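Side-chain contact in probable N-glycosylase/DNA lyase (Thermotoga maritima, PDB 3N0U), which is probably a DNA-repair glycosylase/lyase of the helix-hairpin-helix superfamily, built of helices and loops, without strands: residues R164-R168 with H169-Q173. Numbering follows the deposited sequence.
Sequences RLMKR and HGLIQ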
ATOM      1  N   ARG A 164      10.110 -11.350   1.116  1.00 26.66           N
ATOM      2  CA  ARG A 164      10.426 -12.766   1.173  1.00 34.01           C
ATOM      3  C   ARG A 164      10.551 -13.358  -0.221  1.00 31.35           C
ATOM      4  O   ARG A 164      11.383 -14.234  -0.433  1.00 33.36           O
ATOM      5  CB  ARG A 164       9.418 -13.531   2.030  1.00 42.17           C
ATOM      6  CG  ARG A 164       9.627 -13.303   3.544  1.00 52.36           C
ATOM      7  CD  ARG A 164       8.749 -14.215   4.394  1.00 55.87           C
ATOM      8  NE  ARG A 164       7.384 -14.250   3.874  1.00 59.66           N
ATOM      9  CZ  ARG A 164       6.354 -13.599   4.406  1.00 61.48           C
ATOM     10  NH1 ARG A 164       6.510 -12.870   5.509  1.00 66.88           N
ATOM     11  NH2 ARG A 164       5.157 -13.691   3.836  1.00 54.34           N
ATOM     12  N   LEU A 165       9.745 -12.881  -1.171  1.00 27.92           N
ATOM     13  CA  LEU A 165       9.884 -13.312  -2.564  1.00 26.94           C
ATOM     14  C   LEU A 165      11.228 -12.883  -3.135  1.00 32.26           C
ATOM     15  O   LEU A 165      11.869 -13.627  -3.870  1.00 33.62           O
ATOM     16  CB  LEU A 165       8.785 -12.727  -3.453  1.00 33.26           C
ATOM     17  CG  LEU A 165       7.528 -13.541  -3.679  1.00 42.63           C
ATOM     18  CD1 LEU A 165       6.656 -12.772  -4.648  1.00 37.94           C
ATOM     19  CD2 LEU A 165       7.839 -14.927  -4.216  1.00 42.14           C
ATOM     20  N   MET A 166      11.634 -11.660  -2.825  1.00 28.05           N
ATOM     21  CA  MET A 166      12.891 -11.144  -3.333  1.00 27.60           C
ATOM     22  C   MET A 166      14.063 -11.920  -2.752  1.00 29.51           C
ATOM     23  O   MET A 166      15.025 -12.187  -3.442  1.00 32.27           O
ATOM     24  CB  MET A 166      13.027  -9.664  -3.012  1.00 27.89           C
ATOM     25  CG  MET A 166      12.018  -8.786  -3.746  1.00 28.58           C
ATOM     26  SD  MET A 166      12.264  -7.036  -3.356  1.00 24.86           S
ATOM     27  CE  MET A 166      13.698  -6.695  -4.383  1.00 28.66           C
ATOM     28  N   LYS A 167      13.984 -12.285  -1.479  1.00 27.73           N
ATOM     29  CA  LYS A 167      15.066 -13.028  -0.850  1.00 35.30           C
ATOM     30  C   LYS A 167      15.131 -14.453  -1.407  1.00 35.98           C
ATOM     31  O   LYS A 167      16.198 -14.957  -1.703  1.00 34.45           O
ATOM     32  CB  LYS A 167      14.902 -13.038   0.681  1.00 35.15           C
ATOM     33  CG  LYS A 167      16.004 -13.796   1.423  1.00 45.35           C
ATOM     34  CD  LYS A 167      15.879 -13.622   2.934  1.00 70.06           C
ATOM     35  CE  LYS A 167      17.067 -14.222   3.671  1.00 86.74           C
ATOM     36  NZ  LYS A 167      17.209 -15.679   3.412  1.00 95.50           N
ATOM     37  N   ARG A 168      13.979 -15.087  -1.566  1.00 33.15           N
ATOM     38  CA  ARG A 168      13.909 -16.463  -2.043  1.00 41.49           C
ATOM     39  C   ARG A 168      14.467 -16.591  -3.458  1.00 38.23           C
ATOM     40  O   ARG A 168      14.943 -17.650  -3.851  1.00 40.42           O
ATOM     41  CB  ARG A 168      12.454 -16.930  -2.012  1.00 45.13           C
ATOM     42  CG  ARG A 168      12.183 -18.313  -2.589  1.00 68.74           C
ATOM     43  CD  ARG A 168      10.670 -18.541  -2.744  1.00 78.27           C
ATOM     44  NE  ARG A 168       9.890 -17.712  -1.819  1.00 78.05           N
ATOM     45  CZ  ARG A 168       8.597 -17.427  -1.960  1.00 77.84           C
ATOM     46  NH1 ARG A 168       7.912 -17.902  -2.997  1.00 82.15           N
ATOM     47  NH2 ARG A 168       7.986 -16.659  -1.062  1.00 69.46           N
ATOM     48  N   HIS A 169      14.412 -15.510  -4.228  1.00 35.24           N
ATOM     49  CA  HIS A 169      14.872 -15.560  -5.610  1.00 38.53           C
ATOM     50  C   HIS A 169      16.185 -14.821  -5.818  1.00 39.82           C
ATOM     51  O   HIS A 169      16.557 -14.488  -6.949  1.00 36.87           O
ATOM     52  CB  HIS A 169      13.782 -15.043  -6.543  1.00 36.42           C
ATOM     53  CG  HIS A 169      12.614 -15.965  -6.628  1.00 35.79           C
ATOM     54  ND1 HIS A 169      11.495 -15.827  -5.832  1.00 36.87           N
ATOM     55  CD2 HIS A 169      12.413 -17.075  -7.371  1.00 31.89           C
ATOM     56  CE1 HIS A 169      10.642 -16.795  -6.109  1.00 35.79           C
ATOM     57  NE2 HIS A 169      11.177 -17.569  -7.034  1.00 35.71           N
ATOM     58  N   GLY A 170      16.880 -14.580  -4.713  1.00 37.58           N
ATOM     59  CA  GLY A 170      18.238 -14.081  -4.749  1.00 37.77           C
ATOM     60  C   GLY A 170      18.389 -12.608  -5.067  1.00 39.23           C
ATOM     61  O   GLY A 170      19.497 -12.161  -5.328  1.00 36.42           O
ATOM     62  N   LEU A 171      17.296 -11.850  -5.046  1.00 34.45           N
ATOM     63  CA  LEU A 171      17.361 -10.430  -5.377  1.00 35.26           C
ATOM     64  C   LEU A 171      17.939  -9.605  -4.232  1.00 31.82           C
ATOM     65  O   LEU A 171      18.573  -8.574  -4.447  1.00 35.12           O
ATOM     66  CB  LEU A 171      15.973  -9.906  -5.744  1.00 30.88           C
ATOM     67  CG  LEU A 171      15.371 -10.544  -6.988  1.00 39.97           C
ATOM     68  CD1 LEU A 171      13.974 -10.029  -7.209  1.00 35.18           C
ATOM     69  CD2 LEU A 171      16.240 -10.258  -8.200  1.00 47.53           C
ATOM     70  N   ILE A 172      17.696 -10.053  -3.011  1.00 35.08           N
ATOM     71  CA  ILE A 172      18.290  -9.424  -1.844  1.00 31.84           C
ATOM     72  C   ILE A 172      18.814 -10.540  -0.968  1.00 37.82           C
ATOM     73  O   ILE A 172      18.405 -11.691  -1.114  1.00 37.06           O
ATOM     74  CB  ILE A 172      17.284  -8.531  -1.061  1.00 40.09           C
ATOM     75  CG1 ILE A 172      16.102  -9.362  -0.560  1.00 30.12           C
ATOM     76  CG2 ILE A 172      16.804  -7.375  -1.933  1.00 34.18           C
ATOM     77  CD1 ILE A 172      15.014  -8.555   0.183  1.00 33.59           C
ATOM     78  N   GLN A 173      19.740 -10.208  -0.078  1.00 39.95           N
ATOM     79  CA  GLN A 173      20.397 -11.221   0.737  1.00 57.41           C
ATOM     80  C   GLN A 173      19.719 -11.373   2.089  1.00 55.72           C
ATOM     81  O   GLN A 173      19.715 -12.459   2.665  1.00 56.13           O
ATOM     82  CB  GLN A 173      21.879 -10.880   0.918  1.00 71.43           C
ATOM     83  CG  GLN A 173      22.772 -11.382  -0.214  1.00 82.77           C
ATOM     84  CD  GLN A 173      22.322 -10.891  -1.580  1.00 88.05           C
ATOM     85  OE1 GLN A 173      22.398  -9.697  -1.880  1.00 85.05           O
ATOM     86  NE2 GLN A 173      21.844 -11.812  -2.415  1.00 91.13           N
TER
HETATM   87  O   HOH W   1      19.134 -14.225  -1.393  1.00 47.75           O
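His-169 folds back over the last turn of helix 160-168, which ends in a Schellman motif, and its ring donates from ND1 to Leu-165 O (3.0 Å, N-H...O angle 157°). The carbonyl oxygen lies only 6° out of the ring plane, so the bond meets the imidazole at its edge. With CG anti to its own carbonyl carbon (chi1 -69°), the ring is held back along the helix, side by side with Leu-165 and Arg-168; Arg-168 CG sits over one face, offset toward the rim, while Leu-165 CD2 approaches CE1. The His-169 backbone N adds a weak bond to the same Leu-165 O, giving that oxygen a second donor. Gly-170, at positive phi, is the C-prime residue: its N donates to Lys-167 O at 3.1 Å, from above the carbonyl plane. Leu-171 N closes the motif on Met-166 O at 2.8 Å, nearly in line with the carbonyl bond. The Leu-171 side chain crosses that of Met-166 at about a right angle, with Leu-171 CB 4.0 Å from Met-166 CB, and both pack on helix 181-198, Met-166 against Val-187, Ile-190 and Leu-191, Leu-171 against Val-194. Ile-172 brings CD1 to 3.9 Å from Met-166 CB, and CG2 meets the methionine methyl CE. Past this apolar patch, one water donates to both Lys-167 O (3.0 Å) and Ile-172 O (2.7 Å).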